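Local coordinates for protein 3-HSA hydroxylase, oxygenase (Rhodococcus sp., PDB 2RFQ) that hydroxylates the phenolic ring of the secosteroid 3-HSA ortho to its hydroxyl, using reduced flavin and molecular oxygen, during bacterial cholesterol breakdown, at residues S214-A218 / P219-R223. Numbering follows the deposited sequence.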
loop_
_atom_site.group_PDB
_atom_site.type_symbol
_atom_site.label_atom_id
_atom_site.label_comp_id
_atom_site.label_asym_id
_atom_site.label_seq_id
_atom_site.Cartn_x
_atom_site.Cartn_y
_atom_site.Cartn_z
ATOM N N SER A 214 28.720 23.317 7.982
ATOM C CA SER A 214 27.727 23.083 9.033
ATOM C C SER A 214 27.975 23.971 10.253
ATOM O O SER A 214 27.045 24.328 10.975
ATOM C CB SER A 214 27.708 21.607 9.425
ATOM O OG SER A 214 27.476 20.802 8.290
ATOM N N ASN A 215 29.242 24.334 10.468
ATOM C CA ASN A 215 29.639 25.227 11.567
ATOM C C ASN A 215 29.416 26.714 11.264
ATOM O O ASN A 215 29.758 27.575 12.081
ATOM C CB ASN A 215 31.124 25.020 11.917
ATOM C CG ASN A 215 31.378 23.736 12.703
ATOM O OD1 ASN A 215 30.456 23.116 13.240
ATOM N ND2 ASN A 215 32.643 23.330 12.762
ATOM N N LEU A 216 28.871 27.009 10.080
ATOM C CA LEU A 216 28.735 28.394 9.603
ATOM C C LEU A 216 30.057 29.160 9.578
ATOM O O LEU A 216 30.088 30.401 9.699
ATOM C CB LEU A 216 27.640 29.151 10.377
ATOM C CG LEU A 216 26.230 28.582 10.178
ATOM C CD1 LEU A 216 25.285 28.927 11.335
ATOM C CD2 LEU A 216 25.645 29.039 8.832
ATOM N N THR A 217 31.151 28.420 9.396
ATOM C CA THR A 217 32.473 29.012 9.246
ATOM C C THR A 217 33.049 28.915 7.820
ATOM O O THR A 217 34.218 29.254 7.622
ATOM C CB THR A 217 33.522 28.433 10.240
ATOM O OG1 THR A 217 33.741 27.039 9.982
ATOM C CG2 THR A 217 33.091 28.646 11.694
ATOM N N ALA A 218 32.244 28.499 6.841
ATOM C CA ALA A 218 32.738 28.456 5.457
ATOM C C ALA A 218 33.223 29.852 5.086
ATOM O O ALA A 218 32.546 30.839 5.414
ATOM C CB ALA A 218 31.657 27.977 4.484
ATOM N N PRO A 219 34.404 29.949 4.438
ATOM C CA PRO A 219 35.019 31.263 4.211
ATOM C C PRO A 219 34.240 32.189 3.275
ATOM O O PRO A 219 34.392 33.413 3.369
ATOM C CB PRO A 219 36.398 30.922 3.605
ATOM C CG PRO A 219 36.249 29.564 3.046
ATOM C CD PRO A 219 35.255 28.857 3.936
ATOM N N GLY A 220 33.426 31.613 2.383
ATOM C CA GLY A 220 32.636 32.413 1.415
ATOM C C GLY A 220 31.546 33.243 2.066
ATOM O O GLY A 220 31.049 34.206 1.464
ATOM N N LEU A 221 31.158 32.866 3.283
ATOM C CA LEU A 221 30.096 33.568 4.013
ATOM C C LEU A 221 30.507 34.979 4.411
ATOM O O LEU A 221 29.654 35.808 4.728
ATOM C CB LEU A 221 29.693 32.799 5.274
ATOM C CG LEU A 221 29.046 31.428 5.067
ATOM C CD1 LEU A 221 28.772 30.834 6.428
ATOM C CD2 LEU A 221 27.769 31.533 4.237
ATOM N N GLU A 222 31.808 35.254 4.405
ATOM C CA GLU A 222 32.286 36.571 4.848
ATOM C C GLU A 222 31.773 37.657 3.900
ATOM O O GLU A 222 31.243 38.684 4.335
ATOM C CB GLU A 222 33.816 36.598 4.931
ATOM C CG GLU A 222 34.357 37.934 5.415
ATOM C CD GLU A 222 35.892 38.022 5.399
ATOM O OE1 GLU A 222 36.566 37.086 4.896
ATOM O OE2 GLU A 222 36.420 39.055 5.868
ATOM N N ARG A 223 31.901 37.398 2.602
ATOM C CA ARG A 223 31.426 38.334 1.585
ATOM C C ARG A 223 30.041 37.970 1.046
ATOM O O ARG A 223 29.283 38.848 0.658
ATOM C CB ARG A 223 32.459 38.467 0.455
ATOM C CG ARG A 223 33.770 39.097 0.927
ATOM C CD ARG A 223 34.677 39.536 -0.218
ATOM N NE ARG A 223 33.904 40.070 -1.343
ATOM C CZ ARG A 223 34.414 40.771 -2.351
ATOM N NH1 ARG A 223 35.717 41.045 -2.384
ATOM N NH2 ARG A 223 33.613 41.212 -3.319
#
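Leu-221 lays its side chain back over the chain that precedes it, one methyl against the peptide of Leu-216 and the branch carbon beside Ala-218. CD1 of Leu-221 comes within 3.6 Å of Leu-216 O and meets CD2 of that residue more loosely, at 4.3 Å. CG of Leu-221 stands 4.4 Å from CB of Ala-218 and 3.6 Å from Ala-218 O. The first torsion directs CG, which lies opposite the carbonyl carbon and beside the backbone N (chi1 -65°); the extended second torsion, with CD1 anti to CA, carries that methyl out to Leu-216. A type I beta turn, with Pro-219 and Gly-220 as its central residues, closes through Leu-221 N and Ala-218 O, 3.3 Å apart. This bond is fairly straight at hydrogen (157°), but the donor sits well above the carbonyl plane, 48° from it. CD of the Pro-219 ring lies beside CB of Ala-218, largely as their shared peptide link dictates, and the ring nitrogen has no hydrogen to give. Residues 219-223 keep helical phi/psi without the regular bonds; Glu-222 N makes a weak bond to Pro-219 O. Upstream, Leu-216 takes a positive phi in the Schellman motif that ends helix 210-214, and Thr-217 OG1 bonds back to Ala-212 O. Residues 215-223 begin the link from this short helix to helix 233-266, away from the presumed flavin site and the ligand pocket. Leu-98 touches Ala-218 and Leu-221 and shares a backbone hydrogen bond with Gly-220, while Leu-208 of strand 207-209 lies against Ala-218 and Pro-219. One backbone bond, C-H groups of Leu-221 resting on two carbonyl oxygens and looser methyl contacts beside them probably steady the bend, with no charged group taking part.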